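Side-chain contacts in putative aminopeptidase (Leishmania major, PDB 5NTH), which probably acts as a manganese-dependent metalloaminopeptidase of the M17 family, removing residues from the amino ends of peptides: residues V296-V301 against A417-A422; M318-G323 against Y515-T520; Y494-H499 against F508-M513. All blocks are in the same frame, centred on the assembly; numbering follows the deposited sequence.

Interaction 1 (V296-V301 against A417-A422); sequences VGKGIV and ATLTGA. With MN (manganese (II) ion), chain C; BB2 (actinonin), chain E.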
ATOM      1  N   VAL A 296      15.184 -33.854   8.011  1.00 25.26           N
ATOM      2  CA  VAL A 296      15.124 -32.592   8.775  1.00 24.80           C
ATOM      3  C   VAL A 296      13.914 -31.772   8.372  1.00 24.76           C
ATOM      4  O   VAL A 296      13.623 -31.608   7.191  1.00 23.77           O
ATOM      5  CB  VAL A 296      16.376 -31.720   8.561  1.00 24.46           C
ATOM      6  CG1 VAL A 296      16.383 -30.525   9.500  1.00 24.35           C
ATOM      7  CG2 VAL A 296      17.647 -32.524   8.777  1.00 24.63           C
ATOM      8  N   GLY A 297      13.225 -31.228   9.367  1.00 25.92           N
ATOM      9  CA  GLY A 297      12.000 -30.492   9.120  1.00 26.89           C
ATOM     10  C   GLY A 297      11.854 -29.221   9.913  1.00 27.78           C
ATOM     11  O   GLY A 297      12.252 -29.159  11.090  1.00 28.32           O
ATOM     12  N   LYS A 298      11.262 -28.221   9.258  1.00 28.68           N
ATOM     13  CA  LYS A 298      10.964 -26.937   9.871  1.00 29.59           C
ATOM     14  C   LYS A 298       9.797 -27.120  10.830  1.00 29.17           C
ATOM     15  O   LYS A 298       8.673 -27.374  10.396  1.00 28.34           O
ATOM     16  CB  LYS A 298      10.647 -25.885   8.786  1.00 31.31           C
ATOM     17  CG  LYS A 298      10.210 -24.494   9.274  1.00 32.54           C
ATOM     18  CD  LYS A 298      10.029 -23.525   8.105  1.00 34.71           C
ATOM     19  CE  LYS A 298       8.973 -22.456   8.371  1.00 36.25           C
ATOM     20  NZ  LYS A 298       9.105 -21.162   7.623  1.00 41.90           N
ATOM     21  N   GLY A 299      10.087 -27.017  12.126  1.00 29.47           N
ATOM     22  CA  GLY A 299       9.078 -27.009  13.183  1.00 30.41           C
ATOM     23  C   GLY A 299       8.802 -25.616  13.761  1.00 31.70           C
ATOM     24  O   GLY A 299       8.854 -25.411  14.988  1.00 33.19           O
ATOM     25  N   ILE A 300       8.491 -24.650  12.905  1.00 31.67           N
ATOM     26  CA  ILE A 300       8.123 -23.327  13.398  1.00 32.29           C
ATOM     27  C   ILE A 300       6.654 -23.410  13.775  1.00 33.38           C
ATOM     28  O   ILE A 300       5.777 -23.459  12.906  1.00 34.25           O
ATOM     29  CB  ILE A 300       8.448 -22.215  12.388  1.00 31.38           C
ATOM     30  CG1 ILE A 300       9.970 -22.065  12.247  1.00 30.77           C
ATOM     31  CG2 ILE A 300       7.817 -20.892  12.776  1.00 30.92           C
ATOM     32  CD1 ILE A 300      10.735 -21.658  13.498  1.00 30.84           C
ATOM     33  N   VAL A 301       6.405 -23.478  15.082  1.00 34.45           N
ATOM     34  CA  VAL A 301       5.051 -23.738  15.591  1.00 35.40           C
ATOM     35  C   VAL A 301       4.105 -22.568  15.358  1.00 36.15           C
ATOM     36  O   VAL A 301       2.892 -22.752  15.172  1.00 35.91           O
ATOM     37  CB  VAL A 301       5.033 -24.145  17.069  1.00 35.49           C
ATOM     38  CG1 VAL A 301       5.747 -25.482  17.220  1.00 35.96           C
ATOM     39  CG2 VAL A 301       5.594 -23.051  17.982  1.00 34.81           C
ATOM     40  N   ALA A 417      10.140 -28.486   4.554  1.00 25.82           N
ATOM     41  CA  ALA A 417       9.809 -27.216   5.168  1.00 25.54           C
ATOM     42  C   ALA A 417       8.708 -26.480   4.410  1.00 25.94           C
ATOM     43  O   ALA A 417       8.667 -26.538   3.184  1.00 25.89           O
ATOM     44  CB  ALA A 417      11.053 -26.378   5.215  1.00 25.48           C
ATOM     45  N   THR A 418       7.800 -25.833   5.148  1.00 26.53           N
ATOM     46  CA  THR A 418       6.853 -24.843   4.586  1.00 27.64           C
ATOM     47  C   THR A 418       7.631 -23.538   4.479  1.00 28.45           C
ATOM     48  O   THR A 418       7.592 -22.696   5.368  1.00 28.93           O
ATOM     49  CB  THR A 418       5.624 -24.614   5.500  1.00 27.32           C
ATOM     50  OG1 THR A 418       6.071 -24.353   6.829  1.00 26.57           O
ATOM     51  CG2 THR A 418       4.729 -25.832   5.553  1.00 27.64           C
ATOM     52  N   LEU A 419       8.393 -23.383   3.425  1.00 29.31           N
ATOM     53  CA  LEU A 419       9.466 -22.439   3.528  1.00 30.81           C
ATOM     54  C   LEU A 419       9.095 -21.061   3.018  1.00 32.03           C
ATOM     55  O   LEU A 419       9.377 -20.090   3.707  1.00 32.25           O
ATOM     56  CB  LEU A 419      10.741 -22.961   2.869  1.00 30.56           C
ATOM     57  CG  LEU A 419      11.974 -22.221   3.402  1.00 31.46           C
ATOM     58  CD1 LEU A 419      12.183 -22.416   4.901  1.00 31.59           C
ATOM     59  CD2 LEU A 419      13.222 -22.667   2.669  1.00 32.51           C
ATOM     60  N   THR A 420       8.474 -20.988   1.834  1.00 32.43           N
ATOM     61  CA  THR A 420       8.348 -19.742   1.066  1.00 32.64           C
ATOM     62  C   THR A 420       7.053 -19.654   0.288  1.00 31.59           C
ATOM     63  O   THR A 420       6.539 -20.665  -0.181  1.00 32.76           O
ATOM     64  CB  THR A 420       9.501 -19.564   0.009  1.00 34.69           C
ATOM     65  OG1 THR A 420       9.428 -20.569  -1.023  1.00 34.38           O
ATOM     66  CG2 THR A 420      10.902 -19.593   0.658  1.00 34.91           C
ATOM     67  N   GLY A 421       6.574 -18.432   0.094  1.00 30.07           N
ATOM     68  CA  GLY A 421       5.504 -18.142  -0.860  1.00 29.44           C
ATOM     69  C   GLY A 421       5.937 -18.193  -2.321  1.00 29.05           C
ATOM     70  O   GLY A 421       5.106 -18.344  -3.223  1.00 30.34           O
ATOM     71  N   ALA A 422       7.232 -18.060  -2.572  1.00 27.89           N
ATOM     72  CA  ALA A 422       7.752 -18.168  -3.917  1.00 27.69           C
ATOM     73  C   ALA A 422       7.421 -19.548  -4.486  1.00 28.15           C
ATOM     74  O   ALA A 422       7.091 -19.702  -5.686  1.00 28.13           O
ATOM     75  CB  ALA A 422       9.247 -17.918  -3.912  1.00 27.58           C
TER
HETATM   76 MN    MN C 602       7.957 -19.660   8.275  1.00 58.02          MN
HETATM   77  C5  BB2 E 604       7.567 -17.007   3.840  0.60 40.35           C
HETATM   78  C3  BB2 E 604       7.897 -17.187   5.292  0.60 40.41           C
HETATM   79  O4  BB2 E 604       7.462 -16.374   6.059  0.60 39.32           O
HETATM   80  N1  BB2 E 604       8.598 -18.227   5.722  0.60 41.21           N
HETATM   81  O2  BB2 E 604       8.846 -18.373   7.105  0.60 46.17           O
HETATM   82  C6  BB2 E 604       8.221 -15.730   3.327  0.60 41.71           C
HETATM   83  C12 BB2 E 604       7.427 -15.255   2.152  0.60 42.80           C
HETATM   84  O13 BB2 E 604       7.697 -15.704   1.072  0.60 42.87           O
HETATM   85  C7  BB2 E 604       9.685 -16.018   2.969  0.60 41.01           C
HETATM   86  C8  BB2 E 604      10.424 -14.834   2.352  0.60 40.76           C
HETATM   87  C9  BB2 E 604      10.645 -13.709   3.353  0.60 41.18           C
HETATM   88  C10 BB2 E 604      10.130 -12.384   2.820  0.60 42.64           C
HETATM   89  C11 BB2 E 604      11.044 -11.832   1.740  0.60 42.98           C
HETATM   90  N14 BB2 E 604       6.446 -14.382   2.335  0.60 45.40           N
HETATM   91  C15 BB2 E 604       5.622 -13.925   1.221  0.60 48.91           C
HETATM   92  C16 BB2 E 604       4.142 -13.749   1.636  0.60 49.63           C
HETATM   93  C18 BB2 E 604       3.400 -12.605   0.929  0.60 49.71           C
HETATM   94  C17 BB2 E 604       3.371 -15.070   1.445  0.60 47.74           C
HETATM   95  C19 BB2 E 604       6.291 -12.739   0.569  0.60 51.80           C
HETATM   96  O20 BB2 E 604       6.891 -12.974  -0.461  0.60 48.62           O
HETATM   97  N21 BB2 E 604       6.241 -11.488   1.079  0.60 60.03           N
HETATM   98  C22 BB2 E 604       6.372 -10.319   0.199  0.60 64.16           C
HETATM   99  C23 BB2 E 604       6.052 -11.022   2.462  0.60 60.72           C
HETATM  100  C24 BB2 E 604       5.591  -9.566   2.385  0.60 61.25           C
HETATM  101  C25 BB2 E 604       5.671  -9.159   0.926  0.60 62.53           C
HETATM  102  C26 BB2 E 604       7.876 -10.043   0.038  0.60 65.30           C
HETATM  103  O27 BB2 E 604       8.534 -11.082  -0.701  0.60 64.64           O
HETATM  104  O   HOH W   1       7.356 -26.372   7.895  1.00 20.51           O
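Lys298 runs past Ala417 and the carbonyl of Thr418 to bring its NZ to a manganese ion, 2.0 Å away. A lysine suits this task because its CG is anti to the backbone N (chi1 176°) and the long chain beyond stays extended, carrying a nitrogen ligand from the strand to the metal. The hydroxamate of actinonin binds the same ion, with BB2 O2 at 1.9 Å. Asp321 and Glu390 also bind it, each through a carboxylate oxygen.

Segment 417-422 holds the inhibitor through its backbone. The bond from BB2 N1 to Leu419 O is 2.9 Å long and nearly straight (171°), and Gly421 N donates to BB2 O13 further along the ligand. Around the lysine stem the packing is apolar: the small Ala417 brings its CB to 3.6 Å from Lys298 CB, and the side chain of Leu419 crosses the lysine at about a right angle, its CD1 4.0 Å from Lys298 CD.

Behind this shell, water 1 donates to Lys298 O and accepts from Thr418 N, joining the backbones where the two strands part. Thr418, the centre of an inverse gamma turn, hydrogen-bonds through OG1 to the metal ligand Asp321. Asp512 receives Leu419 N and pairs with Thr420 OG1, which also caps Gln423 N at the start of the next helix. Parallel neighbouring strands 291-300 and 412-417 thus end beside the metal, an arrangement typical of the M17 catalytic domain, whose active site lies at the carboxyl ends of central sheet strands.

Interaction 2 (M318-G323 against Y515-T520); sequences MKTDMG and YPTSNT. With MN (manganese (II) ion), chain C.
Thr320 and Thr517 meet through branched aliphatic groups, with no ring or amide between them, and the flat group that matters here is the carboxylate of the adjoining Asp321. It uses one oxygen for the metal: OD2 lies 1.9 Å from the manganese ion. The side chain of Asp321 starts away from 515-520 and takes no part in the contact, which on this side is made by Thr320 and Gly323.

In that meeting the methyl CG2 of Thr517 is 4.0 Å from Thr320 OG1 and 4.1 Å from Thr320 CB. With Thr517 OG1 opposite its own backbone N (chi1 -150°), the hydroxyl is directed to Gly323 instead, 3.9 Å from Gly323 CA. Glycine suits this place because a beta carbon here would crowd that hydroxyl. A threonine serves well at 320, since its side chain packs on Val220 while OG1 hydrogen-bonds to Asn317 O. The backbone bond from Gly323 N to Thr320 O, 3.0 Å, helps fix the turn. Ser518 adds a looser contact, its CB 4.5 Å from Thr320 CG2, and its OG is bonded to Asn317 ND2.

Met322 is the N-cap residue of helix 323-341, so the contact sets the start of this helix against the beta turn 515-518. That turn leads into strand 518-519, paired antiparallel with 522-523, and helix 203-221 covers Thr320 and Met322.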
ATOM      1  N   MET A 318      -0.315 -19.757  10.022  1.00 37.76           N
ATOM      2  CA  MET A 318       1.068 -19.988  10.384  1.00 36.97           C
ATOM      3  C   MET A 318       1.214 -20.903  11.576  1.00 35.14           C
ATOM      4  O   MET A 318       2.269 -21.125  12.065  1.00 32.91           O
ATOM      5  CB  MET A 318       1.760 -18.671  10.621  1.00 20.00           C
ATOM      6  CG  MET A 318       1.857 -17.820   9.386  1.00 20.00           C
ATOM      7  SD  MET A 318       2.948 -18.418   8.134  1.00 20.00           S
ATOM      8  CE  MET A 318       1.860 -19.217   7.022  1.00 20.00           C
ATOM      9  N   LYS A 319       0.074 -21.357  12.039  1.00 35.54           N
ATOM     10  CA  LYS A 319      -0.245 -22.624  12.610  1.00 35.00           C
ATOM     11  C   LYS A 319       0.484 -23.741  11.904  1.00 34.05           C
ATOM     12  O   LYS A 319       0.989 -24.622  12.503  1.00 33.71           O
ATOM     13  CB  LYS A 319      -1.710 -22.813  12.325  1.00 35.87           C
ATOM     14  CG  LYS A 319      -2.547 -23.580  13.288  1.00 36.96           C
ATOM     15  CD  LYS A 319      -3.728 -24.079  12.506  1.00 37.81           C
ATOM     16  CE  LYS A 319      -5.055 -23.730  13.125  1.00 39.65           C
ATOM     17  NZ  LYS A 319      -6.203 -24.348  12.406  1.00 38.85           N
ATOM     18  N   THR A 320       0.470 -23.687  10.602  1.00 31.68           N
ATOM     19  CA  THR A 320       0.927 -24.744   9.748  1.00 32.02           C
ATOM     20  C   THR A 320       2.367 -24.623   9.374  1.00 33.88           C
ATOM     21  O   THR A 320       2.881 -25.447   8.635  1.00 34.18           O
ATOM     22  CB  THR A 320       0.129 -24.784   8.425  1.00 31.67           C
ATOM     23  OG1 THR A 320       0.440 -23.652   7.597  1.00 30.34           O
ATOM     24  CG2 THR A 320      -1.378 -24.858   8.711  1.00 31.27           C
ATOM     25  N   ASP A 321       3.034 -23.602   9.885  1.00 35.61           N
ATOM     26  CA  ASP A 321       4.422 -23.435   9.580  1.00 36.36           C
ATOM     27  C   ASP A 321       5.327 -24.507  10.250  1.00 34.08           C
ATOM     28  O   ASP A 321       6.559 -24.463  10.084  1.00 32.36           O
ATOM     29  CB  ASP A 321       4.859 -22.011   9.932  1.00 40.51           C
ATOM     30  CG  ASP A 321       5.837 -21.411   8.898  1.00 42.76           C
ATOM     31  OD1 ASP A 321       5.623 -21.587   7.675  1.00 41.60           O
ATOM     32  OD2 ASP A 321       6.809 -20.739   9.316  1.00 47.84           O
ATOM     33  N   MET A 322       4.736 -25.455  10.997  1.00 31.64           N
ATOM     34  CA  MET A 322       5.474 -26.659  11.437  1.00 29.76           C
ATOM     35  C   MET A 322       5.161 -27.933  10.606  1.00 28.42           C
ATOM     36  O   MET A 322       5.484 -29.054  11.012  1.00 27.30           O
ATOM     37  CB  MET A 322       5.360 -26.895  12.942  1.00 29.97           C
ATOM     38  CG  MET A 322       3.993 -26.707  13.556  1.00 31.16           C
ATOM     39  SD  MET A 322       2.732 -27.707  12.756  1.00 31.81           S
ATOM     40  CE  MET A 322       3.029 -29.316  13.482  1.00 32.39           C
ATOM     41  N   GLY A 323       4.622 -27.727   9.406  1.00 27.20           N
ATOM     42  CA  GLY A 323       4.242 -28.794   8.498  1.00 26.91           C
ATOM     43  C   GLY A 323       5.378 -29.673   8.009  1.00 26.97           C
ATOM     44  O   GLY A 323       5.252 -30.885   7.996  1.00 27.00           O
ATOM     45  N   TYR A 515       2.454 -24.387   0.344  1.00 29.71           N
ATOM     46  CA  TYR A 515       1.046 -24.473  -0.067  1.00 30.59           C
ATOM     47  C   TYR A 515       0.412 -25.891  -0.029  1.00 29.56           C
ATOM     48  O   TYR A 515      -0.712 -26.031   0.413  1.00 29.78           O
ATOM     49  CB  TYR A 515       0.823 -23.760  -1.418  1.00 32.17           C
ATOM     50  CG  TYR A 515       1.008 -22.286  -1.227  1.00 34.79           C
ATOM     51  CD1 TYR A 515       2.290 -21.717  -1.200  1.00 35.93           C
ATOM     52  CD2 TYR A 515      -0.071 -21.463  -0.938  1.00 36.17           C
ATOM     53  CE1 TYR A 515       2.468 -20.372  -0.934  1.00 36.51           C
ATOM     54  CE2 TYR A 515       0.111 -20.109  -0.674  1.00 36.79           C
ATOM     55  CZ  TYR A 515       1.381 -19.567  -0.670  1.00 36.66           C
ATOM     56  OH  TYR A 515       1.548 -18.220  -0.415  1.00 38.38           O
ATOM     57  N   PRO A 516       1.129 -26.946  -0.453  1.00 28.61           N
ATOM     58  CA  PRO A 516       0.511 -28.302  -0.412  1.00 28.14           C
ATOM     59  C   PRO A 516       0.171 -28.853   0.997  1.00 27.37           C
ATOM     60  O   PRO A 516      -0.626 -29.791   1.127  1.00 26.25           O
ATOM     61  CB  PRO A 516       1.556 -29.189  -1.101  1.00 28.31           C
ATOM     62  CG  PRO A 516       2.484 -28.262  -1.805  1.00 28.35           C
ATOM     63  CD  PRO A 516       2.468 -26.966  -1.061  1.00 28.15           C
ATOM     64  N   THR A 517       0.756 -28.243   2.027  1.00 26.22           N
ATOM     65  CA  THR A 517       0.571 -28.660   3.388  1.00 25.62           C
ATOM     66  C   THR A 517      -0.840 -28.405   3.912  1.00 24.37           C
ATOM     67  O   THR A 517      -1.197 -28.923   4.952  1.00 23.22           O
ATOM     68  CB  THR A 517       1.552 -27.920   4.317  1.00 26.72           C
ATOM     69  OG1 THR A 517       1.878 -28.734   5.433  1.00 27.43           O
ATOM     70  CG2 THR A 517       0.964 -26.574   4.853  1.00 27.35           C
ATOM     71  N   SER A 518      -1.597 -27.552   3.243  1.00 23.71           N
ATOM     72  CA  SER A 518      -2.946 -27.239   3.665  1.00 23.95           C
ATOM     73  C   SER A 518      -3.802 -26.823   2.515  1.00 24.27           C
ATOM     74  O   SER A 518      -3.321 -26.427   1.476  1.00 23.85           O
ATOM     75  CB  SER A 518      -2.992 -26.117   4.712  1.00 24.32           C
ATOM     76  OG  SER A 518      -3.008 -24.828   4.118  1.00 23.95           O
ATOM     77  N   ASN A 519      -5.099 -26.924   2.744  1.00 25.45           N
ATOM     78  CA  ASN A 519      -6.102 -26.478   1.816  1.00 26.52           C
ATOM     79  C   ASN A 519      -7.315 -25.910   2.601  1.00 27.44           C
ATOM     80  O   ASN A 519      -7.209 -25.642   3.796  1.00 26.64           O
ATOM     81  CB  ASN A 519      -6.459 -27.645   0.914  1.00 27.04           C
ATOM     82  CG  ASN A 519      -7.142 -28.781   1.661  1.00 27.13           C
ATOM     83  OD1 ASN A 519      -7.911 -28.578   2.609  1.00 27.57           O
ATOM     84  ND2 ASN A 519      -6.876 -29.974   1.231  1.00 26.86           N
ATOM     85  N   THR A 520      -8.462 -25.753   1.943  1.00 29.28           N
ATOM     86  CA  THR A 520      -9.640 -25.144   2.578  1.00 31.06           C
ATOM     87  C   THR A 520      -9.967 -25.774   3.925  1.00 30.94           C
ATOM     88  O   THR A 520     -10.199 -25.098   4.918  1.00 32.43           O
ATOM     89  CB  THR A 520     -10.891 -25.293   1.703  1.00 32.89           C
ATOM     90  OG1 THR A 520     -10.657 -24.692   0.420  1.00 33.66           O
ATOM     91  CG2 THR A 520     -12.139 -24.643   2.402  1.00 34.37           C
TER
HETATM   92 MN    MN C 602       7.957 -19.660   8.275  1.00 58.02          MN

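Interaction 3 (Y494-H499 against F508-M513); sequences YFVEQH and FVHVDM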
ATOM      1  N   TYR A 494      19.162 -23.275  -1.061  1.00 23.57           N
ATOM      2  CA  TYR A 494      20.597 -22.939  -1.096  1.00 23.59           C
ATOM      3  C   TYR A 494      21.111 -22.438   0.245  1.00 22.93           C
ATOM      4  O   TYR A 494      22.203 -22.778   0.669  1.00 22.72           O
ATOM      5  CB  TYR A 494      20.860 -21.881  -2.177  1.00 23.93           C
ATOM      6  CG  TYR A 494      22.250 -21.290  -2.141  1.00 24.51           C
ATOM      7  CD1 TYR A 494      23.329 -21.940  -2.750  1.00 24.53           C
ATOM      8  CD2 TYR A 494      22.487 -20.074  -1.484  1.00 24.93           C
ATOM      9  CE1 TYR A 494      24.603 -21.398  -2.695  1.00 24.96           C
ATOM     10  CE2 TYR A 494      23.751 -19.520  -1.422  1.00 24.79           C
ATOM     11  CZ  TYR A 494      24.804 -20.180  -2.028  1.00 25.30           C
ATOM     12  OH  TYR A 494      26.057 -19.630  -1.953  1.00 26.00           O
ATOM     13  N   PHE A 495      20.312 -21.637   0.916  1.00 22.55           N
ATOM     14  CA  PHE A 495      20.707 -21.160   2.208  1.00 22.61           C
ATOM     15  C   PHE A 495      20.979 -22.363   3.068  1.00 22.79           C
ATOM     16  O   PHE A 495      22.033 -22.469   3.617  1.00 22.74           O
ATOM     17  CB  PHE A 495      19.645 -20.291   2.864  1.00 22.63           C
ATOM     18  CG  PHE A 495      20.070 -19.775   4.192  1.00 22.63           C
ATOM     19  CD1 PHE A 495      19.918 -20.552   5.339  1.00 22.61           C
ATOM     20  CD2 PHE A 495      20.708 -18.549   4.298  1.00 22.64           C
ATOM     21  CE1 PHE A 495      20.353 -20.088   6.585  1.00 22.52           C
ATOM     22  CE2 PHE A 495      21.136 -18.083   5.535  1.00 22.66           C
ATOM     23  CZ  PHE A 495      20.962 -18.862   6.681  1.00 22.63           C
ATOM     24  N   VAL A 496      20.025 -23.284   3.145  1.00 23.61           N
ATOM     25  CA  VAL A 496      20.151 -24.476   4.002  1.00 23.58           C
ATOM     26  C   VAL A 496      21.287 -25.374   3.542  1.00 23.80           C
ATOM     27  O   VAL A 496      22.010 -25.945   4.336  1.00 23.62           O
ATOM     28  CB  VAL A 496      18.877 -25.336   4.016  1.00 23.64           C
ATOM     29  CG1 VAL A 496      18.970 -26.382   5.113  1.00 23.94           C
ATOM     30  CG2 VAL A 496      17.631 -24.492   4.255  1.00 23.54           C
ATOM     31  N   GLU A 497      21.439 -25.515   2.247  1.00 24.46           N
ATOM     32  CA  GLU A 497      22.525 -26.327   1.748  1.00 25.52           C
ATOM     33  C   GLU A 497      23.897 -25.900   2.292  1.00 26.04           C
ATOM     34  O   GLU A 497      24.756 -26.748   2.551  1.00 27.03           O
ATOM     35  CB  GLU A 497      22.560 -26.278   0.240  1.00 26.07           C
ATOM     36  CG  GLU A 497      23.401 -27.367  -0.376  1.00 26.21           C
ATOM     37  CD  GLU A 497      23.405 -27.285  -1.882  1.00 26.82           C
ATOM     38  OE1 GLU A 497      22.972 -26.240  -2.414  1.00 27.29           O
ATOM     39  OE2 GLU A 497      23.841 -28.266  -2.540  1.00 27.95           O
ATOM     40  N   GLN A 498      24.112 -24.606   2.503  1.00 25.50           N
ATOM     41  CA  GLN A 498      25.441 -24.170   2.903  1.00 25.08           C
ATOM     42  C   GLN A 498      25.837 -24.633   4.279  1.00 24.89           C
ATOM     43  O   GLN A 498      26.997 -24.537   4.614  1.00 25.53           O
ATOM     44  CB  GLN A 498      25.565 -22.658   2.860  1.00 25.44           C
ATOM     45  CG  GLN A 498      25.201 -21.998   1.551  1.00 25.77           C
ATOM     46  CD  GLN A 498      25.712 -22.762   0.345  1.00 26.60           C
ATOM     47  OE1 GLN A 498      24.943 -23.468  -0.315  1.00 29.04           O
ATOM     48  NE2 GLN A 498      26.998 -22.656   0.066  1.00 26.09           N
ATOM     49  N   HIS A 499      24.900 -25.132   5.080  1.00 24.75           N
ATOM     50  CA  HIS A 499      25.194 -25.479   6.476  1.00 24.98           C
ATOM     51  C   HIS A 499      25.411 -26.966   6.663  1.00 24.59           C
ATOM     52  O   HIS A 499      25.561 -27.434   7.786  1.00 23.69           O
ATOM     53  CB  HIS A 499      24.138 -24.847   7.410  1.00 25.48           C
ATOM     54  CG  HIS A 499      24.123 -23.347   7.290  1.00 26.52           C
ATOM     55  ND1 HIS A 499      25.081 -22.546   7.875  1.00 26.95           N
ATOM     56  CD2 HIS A 499      23.368 -22.519   6.526  1.00 26.76           C
ATOM     57  CE1 HIS A 499      24.884 -21.288   7.515  1.00 27.16           C
ATOM     58  NE2 HIS A 499      23.852 -21.246   6.692  1.00 26.75           N
ATOM     59  N   PHE A 508      21.518 -33.818  -1.237  1.00 32.36           N
ATOM     60  CA  PHE A 508      20.690 -32.996  -0.380  1.00 32.45           C
ATOM     61  C   PHE A 508      19.425 -32.696  -1.162  1.00 31.25           C
ATOM     62  O   PHE A 508      19.508 -32.134  -2.269  1.00 30.80           O
ATOM     63  CB  PHE A 508      21.440 -31.712  -0.077  1.00 33.70           C
ATOM     64  CG  PHE A 508      20.617 -30.667   0.600  1.00 33.88           C
ATOM     65  CD1 PHE A 508      20.295 -30.792   1.940  1.00 33.85           C
ATOM     66  CD2 PHE A 508      20.179 -29.556  -0.101  1.00 33.90           C
ATOM     67  CE1 PHE A 508      19.541 -29.836   2.572  1.00 33.98           C
ATOM     68  CE2 PHE A 508      19.439 -28.586   0.528  1.00 34.37           C
ATOM     69  CZ  PHE A 508      19.121 -28.726   1.870  1.00 34.69           C
ATOM     70  N   VAL A 509      18.279 -33.092  -0.601  1.00 30.06           N
ATOM     71  CA  VAL A 509      16.971 -32.952  -1.260  1.00 29.55           C
ATOM     72  C   VAL A 509      16.090 -32.124  -0.388  1.00 28.15           C
ATOM     73  O   VAL A 509      15.670 -32.575   0.673  1.00 26.85           O
ATOM     74  CB  VAL A 509      16.246 -34.290  -1.466  1.00 30.28           C
ATOM     75  CG1 VAL A 509      14.963 -34.111  -2.262  1.00 29.94           C
ATOM     76  CG2 VAL A 509      17.160 -35.249  -2.195  1.00 31.81           C
ATOM     77  N   HIS A 510      15.804 -30.923  -0.876  1.00 28.06           N
ATOM     78  CA  HIS A 510      15.022 -29.939  -0.157  1.00 27.80           C
ATOM     79  C   HIS A 510      13.634 -29.882  -0.716  1.00 26.73           C
ATOM     80  O   HIS A 510      13.481 -29.600  -1.894  1.00 26.17           O
ATOM     81  CB  HIS A 510      15.674 -28.602  -0.314  1.00 28.29           C
ATOM     82  CG  HIS A 510      14.918 -27.472   0.306  1.00 29.06           C
ATOM     83  ND1 HIS A 510      15.034 -27.141   1.636  1.00 30.01           N
ATOM     84  CD2 HIS A 510      14.090 -26.557  -0.236  1.00 28.84           C
ATOM     85  CE1 HIS A 510      14.286 -26.089   1.894  1.00 29.67           C
ATOM     86  NE2 HIS A 510      13.711 -25.708   0.772  1.00 29.81           N
ATOM     87  N   VAL A 511      12.638 -30.152   0.129  1.00 26.15           N
ATOM     88  CA  VAL A 511      11.242 -30.110  -0.294  1.00 26.11           C
ATOM     89  C   VAL A 511      10.513 -28.935   0.343  1.00 26.08           C
ATOM     90  O   VAL A 511      10.296 -28.875   1.556  1.00 25.03           O
ATOM     91  CB  VAL A 511      10.495 -31.414   0.017  1.00 26.11           C
ATOM     92  CG1 VAL A 511       9.107 -31.376  -0.605  1.00 26.29           C
ATOM     93  CG2 VAL A 511      11.257 -32.602  -0.522  1.00 25.70           C
ATOM     94  N   ASP A 512      10.131 -27.994  -0.503  1.00 26.89           N
ATOM     95  CA  ASP A 512       9.425 -26.796  -0.062  1.00 27.40           C
ATOM     96  C   ASP A 512       7.932 -26.972  -0.252  1.00 26.08           C
ATOM     97  O   ASP A 512       7.434 -26.824  -1.336  1.00 24.33           O
ATOM     98  CB  ASP A 512       9.923 -25.574  -0.844  1.00 28.24           C
ATOM     99  CG  ASP A 512       9.400 -24.266  -0.298  1.00 28.81           C
ATOM    100  OD1 ASP A 512       8.637 -24.246   0.695  1.00 29.18           O
ATOM    101  OD2 ASP A 512       9.782 -23.242  -0.880  1.00 31.03           O
ATOM    102  N   MET A 513       7.225 -27.235   0.825  1.00 26.83           N
ATOM    103  CA  MET A 513       5.824 -27.614   0.717  1.00 28.00           C
ATOM    104  C   MET A 513       4.927 -26.633   1.450  1.00 28.11           C
ATOM    105  O   MET A 513       4.034 -27.012   2.165  1.00 28.28           O
ATOM    106  CB  MET A 513       5.596 -29.077   1.158  1.00 28.29           C
ATOM    107  CG  MET A 513       6.550 -29.668   2.172  1.00 28.51           C
ATOM    108  SD  MET A 513       6.389 -28.921   3.775  1.00 29.03           S
ATOM    109  CE  MET A 513       4.998 -29.898   4.360  1.00 29.49           C
TER
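Phe508 packs tightly against Glu497, and this pair makes the firmer half of the contact. Glu497 CA lies over one face of the ring, 4.0 Å above its plane and displaced toward the rim. The methylenes of Glu497 continue past the ring, with Glu497 CB 3.9 Å from Phe508 CE2 and Glu497 CG 3.9 Å from Phe508 CD2. Because Glu497 is extended beyond CG, its carboxylate is reached only after this apolar stretch. The carboxylate plane is only 15° from the ring plane, and its oxygens are held by Tyr435 OH and Tyr461 OH, satisfying the acid on this partly exposed side. A glutamate therefore suits a border position, apolar along its stem and polar at its end.

Val496 meets the same ring at its far end, CG1 being 4.0 Å from Phe508 CZ, and the two side chains cross at about a right angle. The contact slackens toward His510: Val496 CG2 stays 4.4 Å from His510 CE1. The imidazole's ND1 is hydrogen-bonded to Asp415, which helps fix its rotation.

Helix 488-497 thus rests on strand 508-512 through Val496 and Glu497, and the strand follows it in the chain after a short loop. The strand runs between 412-417, parallel to it, and the antiparallel 432-436, and Val496 also touches Leu395 and Val399 of helix 391-404, so that both helices pack together on the sheet.

Overall arrangement
All three contacts lie within the catalytic domain. Interactions 1 and 2 have centres about 9 Å apart and share a manganese ion, to which each contributes one protein ligand. The centre of interaction 3 is about 11 Å from that of interaction 1 and about 19 Å from that of interaction 2. Interactions 1 and 3 reach the same eight-stranded mixed sheet, whose strands 291-300, 412-417 and 508-512 are consecutive neighbours. Along the chain the segments of interactions 1 and 2 alternate, interaction 3 follows interaction 1, and interaction 2 encloses interaction 3. Ala417 O and Met513 N probably hydrogen-bond where the neighbouring strands end, while Met513 also packs on Gly323. Segments distant in sequence thereby converge on one metal site.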